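Local coordinates for Lmo0651 protein (Listeria monocytogenes serovar 1/2a, PDB 6EP3), which controls expression of the Agr system and mediates virulence, probably binding DNA sequence-specifically as a GntR-family transcription factor, at residues B[127-132]-B[168-173]. Residues are numbered along the deposited sequence; the frame is centred on the assembly and turned at random.
Sequences ENYFDA and NMFKSV. With EDO (1,2-ethanediol), chain N.
Phe130 and Phe170 mark the closest backbone approach, their CA atoms 7.8 Å apart, so the junction between helical segment 127-132 and loop segment 168-173 is made by side chains. Phe170 reaches the helix and is touched by two consecutive residues, Tyr129 over one face and Phe130 at the rim. Its CG stands anti to its own carbonyl carbon (chi1 -62°), which sends the ring toward the helix. There Tyr129 meets one face with its edge: CE2 of Tyr129 lies 3.5 Å from CD1 of Phe170, and planes inclined at 69° with centroids 5.2 Å apart define a T-shaped pair. At the rim, CE1 of Phe130 lies 3.5 Å from CE2 of Phe170, with planes at 53° and neither ring over the other's face. The phenol OH of Tyr129 is hydrogen-bonded to Asn180 on helix 173-192, which ties down the far end of the ring. Beyond the cluster, Ser172 N-caps that same helix through OG to the backbone N of Ile175, while Val173 N donates to O1 of an ethanediol, probably from the crystallisation liquor, at 2.6 Å. The three buried rings form an aromatic cluster within the all-helical FCD domain, packing the start of helix 126-142 against the loop that leads into helix 173-192.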
ATOM      1  N   GLU B 127      -6.240  -8.463  22.131  1.00 64.12           N
ATOM      2  CA  GLU B 127      -6.449  -7.535  21.024  1.00 67.68           C
ATOM      3  C   GLU B 127      -5.585  -6.295  21.184  1.00 69.07           C
ATOM      4  O   GLU B 127      -4.950  -5.835  20.224  1.00 80.15           O
ATOM      5  CB  GLU B 127      -7.928  -7.153  20.927  1.00 77.96           C
ATOM      6  CG  GLU B 127      -8.853  -8.271  20.442  1.00 93.74           C
ATOM      7  CD  GLU B 127      -8.934  -9.445  21.403  1.00111.88           C
ATOM      8  OE1 GLU B 127      -8.721  -9.242  22.619  1.00117.70           O
ATOM      9  OE2 GLU B 127      -9.207 -10.574  20.939  1.00114.91           O
ATOM     10  N   ASN B 128      -5.540  -5.744  22.395  1.00 56.78           N
ATOM     11  CA  ASN B 128      -4.729  -4.559  22.618  1.00 51.39           C
ATOM     12  C   ASN B 128      -3.243  -4.877  22.530  1.00 54.89           C
ATOM     13  O   ASN B 128      -2.465  -4.037  22.073  1.00 60.64           O
ATOM     14  CB  ASN B 128      -5.077  -3.934  23.964  1.00 51.14           C
ATOM     15  CG  ASN B 128      -6.347  -3.115  23.900  1.00 61.09           C
ATOM     16  OD1 ASN B 128      -6.573  -2.381  22.939  1.00 62.99           O
ATOM     17  ND2 ASN B 128      -7.179  -3.226  24.930  1.00 61.46           N
ATOM     18  N   TYR B 129      -2.832  -6.089  22.915  1.00 53.78           N
ATOM     19  CA  TYR B 129      -1.432  -6.469  22.754  1.00 57.82           C
ATOM     20  C   TYR B 129      -1.050  -6.577  21.283  1.00 53.47           C
ATOM     21  O   TYR B 129       0.041  -6.150  20.889  1.00 59.15           O
ATOM     22  CB  TYR B 129      -1.147  -7.785  23.479  1.00 58.47           C
ATOM     23  CG  TYR B 129       0.278  -8.249  23.292  1.00 53.40           C
ATOM     24  CD1 TYR B 129       1.308  -7.731  24.067  1.00 52.33           C
ATOM     25  CD2 TYR B 129       0.595  -9.194  22.327  1.00 49.55           C
ATOM     26  CE1 TYR B 129       2.613  -8.151  23.886  1.00 55.15           C
ATOM     27  CE2 TYR B 129       1.894  -9.614  22.135  1.00 47.06           C
ATOM     28  CZ  TYR B 129       2.898  -9.091  22.913  1.00 51.65           C
ATOM     29  OH  TYR B 129       4.191  -9.520  22.718  1.00 51.39           O
ATOM     30  N   PHE B 130      -1.918  -7.177  20.467  1.00 51.03           N
ATOM     31  CA  PHE B 130      -1.686  -7.226  19.025  1.00 48.73           C
ATOM     32  C   PHE B 130      -1.563  -5.818  18.450  1.00 50.14           C
ATOM     33  O   PHE B 130      -0.626  -5.515  17.697  1.00 58.58           O
ATOM     34  CB  PHE B 130      -2.828  -7.990  18.350  1.00 52.43           C
ATOM     35  CG  PHE B 130      -2.442  -8.682  17.064  1.00 56.75           C
ATOM     36  CD1 PHE B 130      -1.204  -9.288  16.920  1.00 55.02           C
ATOM     37  CD2 PHE B 130      -3.338  -8.747  16.009  1.00 57.75           C
ATOM     38  CE1 PHE B 130      -0.862  -9.932  15.738  1.00 54.22           C
ATOM     39  CE2 PHE B 130      -3.004  -9.388  14.824  1.00 61.98           C
ATOM     40  CZ  PHE B 130      -1.764  -9.982  14.689  1.00 60.19           C
ATOM     41  N   ASP B 131      -2.500  -4.936  18.816  1.00 46.53           N
ATOM     42  CA  ASP B 131      -2.454  -3.557  18.337  1.00 53.39           C
ATOM     43  C   ASP B 131      -1.174  -2.854  18.781  1.00 58.18           C
ATOM     44  O   ASP B 131      -0.577  -2.097  18.012  1.00 59.31           O
ATOM     45  CB  ASP B 131      -3.675  -2.789  18.839  1.00 57.90           C
ATOM     46  CG  ASP B 131      -4.963  -3.250  18.195  1.00 73.87           C
ATOM     47  OD1 ASP B 131      -4.901  -3.988  17.187  1.00 76.79           O
ATOM     48  OD2 ASP B 131      -6.041  -2.887  18.712  1.00 83.31           O
ATOM     49  N   ALA B 132      -0.729  -3.105  20.017  1.00 48.85           N
ATOM     50  CA  ALA B 132       0.463  -2.441  20.535  1.00 48.99           C
ATOM     51  C   ALA B 132       1.728  -2.945  19.850  1.00 46.80           C
ATOM     52  O   ALA B 132       2.645  -2.164  19.567  1.00 51.34           O
ATOM     53  CB  ALA B 132       0.545  -2.647  22.053  1.00 47.04           C
ATOM     54  N   ASN B 168      -3.640 -15.509  17.445  1.00 66.40           N
ATOM     55  CA  ASN B 168      -3.652 -16.686  18.312  1.00 64.66           C
ATOM     56  C   ASN B 168      -2.252 -17.068  18.770  1.00 62.05           C
ATOM     57  O   ASN B 168      -2.088 -17.651  19.848  1.00 65.55           O
ATOM     58  CB  ASN B 168      -4.321 -17.855  17.590  1.00 58.60           C
ATOM     59  CG  ASN B 168      -5.795 -17.614  17.333  1.00 73.23           C
ATOM     60  OD1 ASN B 168      -6.351 -16.600  17.755  1.00 78.84           O
ATOM     61  ND2 ASN B 168      -6.433 -18.538  16.624  1.00 80.38           N
ATOM     62  N   MET B 169      -1.238 -16.758  17.962  1.00 62.40           N
ATOM     63  CA  MET B 169       0.149 -16.986  18.351  1.00 58.44           C
ATOM     64  C   MET B 169       0.467 -16.339  19.694  1.00 62.21           C
ATOM     65  O   MET B 169       1.197 -16.909  20.515  1.00 61.94           O
ATOM     66  CB  MET B 169       1.059 -16.444  17.250  1.00 59.51           C
ATOM     67  CG  MET B 169       2.539 -16.466  17.526  1.00 71.09           C
ATOM     68  SD  MET B 169       3.398 -15.576  16.206  1.00 73.16           S
ATOM     69  CE  MET B 169       2.252 -14.250  15.872  1.00 75.89           C
ATOM     70  N   PHE B 170      -0.089 -15.160  19.946  1.00 63.49           N
ATOM     71  CA  PHE B 170       0.171 -14.445  21.185  1.00 59.44           C
ATOM     72  C   PHE B 170      -0.732 -14.894  22.332  1.00 62.89           C
ATOM     73  O   PHE B 170      -0.719 -14.266  23.395  1.00 67.55           O
ATOM     74  CB  PHE B 170       0.039 -12.940  20.944  1.00 56.09           C
ATOM     75  CG  PHE B 170       1.025 -12.409  19.945  1.00 54.72           C
ATOM     76  CD1 PHE B 170       2.387 -12.482  20.196  1.00 55.68           C
ATOM     77  CD2 PHE B 170       0.598 -11.858  18.749  1.00 56.84           C
ATOM     78  CE1 PHE B 170       3.305 -12.003  19.281  1.00 61.46           C
ATOM     79  CE2 PHE B 170       1.511 -11.377  17.826  1.00 60.22           C
ATOM     80  CZ  PHE B 170       2.866 -11.449  18.092  1.00 64.34           C
ATOM     81  N   LYS B 171      -1.504 -15.968  22.153  1.00 56.19           N
ATOM     82  CA  LYS B 171      -2.141 -16.595  23.303  1.00 67.59           C
ATOM     83  C   LYS B 171      -1.111 -17.224  24.231  1.00 65.55           C
ATOM     84  O   LYS B 171      -1.402 -17.442  25.411  1.00 64.02           O
ATOM     85  CB  LYS B 171      -3.154 -17.649  22.849  1.00 63.00           C
ATOM     86  CG  LYS B 171      -4.367 -17.074  22.140  1.00 60.75           C
ATOM     87  CD  LYS B 171      -5.359 -18.153  21.741  1.00 60.61           C
ATOM     88  CE  LYS B 171      -6.602 -17.543  21.113  1.00 68.06           C
ATOM     89  NZ  LYS B 171      -7.535 -18.582  20.589  1.00 74.75           N
ATOM     90  N   SER B 172       0.083 -17.509  23.722  1.00 70.42           N
ATOM     91  CA  SER B 172       1.169 -18.035  24.537  1.00 66.78           C
ATOM     92  C   SER B 172       1.861 -16.895  25.273  1.00 65.88           C
ATOM     93  O   SER B 172       2.391 -15.967  24.644  1.00 66.85           O
ATOM     94  CB  SER B 172       2.172 -18.795  23.676  1.00 62.14           C
ATOM     95  OG  SER B 172       3.452 -18.800  24.285  1.00 67.20           O
ATOM     96  N   VAL B 173       1.850 -16.968  26.606  1.00 68.35           N
ATOM     97  CA  VAL B 173       2.563 -15.988  27.413  1.00 65.91           C
ATOM     98  C   VAL B 173       4.046 -16.021  27.091  1.00 68.74           C
ATOM     99  O   VAL B 173       4.717 -14.981  27.091  1.00 72.84           O
ATOM    100  CB  VAL B 173       2.303 -16.253  28.909  1.00 67.00           C
ATOM    101  CG1 VAL B 173       3.328 -15.526  29.778  1.00 67.11           C
ATOM    102  CG2 VAL B 173       0.871 -15.874  29.280  1.00 77.35           C
TER
HETATM  103  C1  EDO N 303       1.212 -20.454  28.032  1.00 78.55           C
HETATM  104  O1  EDO N 303       0.975 -19.064  27.785  1.00 75.71           O
HETATM  105  C2  EDO N 303       2.274 -20.962  27.064  1.00 86.21           C
HETATM  106  O2  EDO N 303       3.491 -20.241  27.280  1.00 90.80           O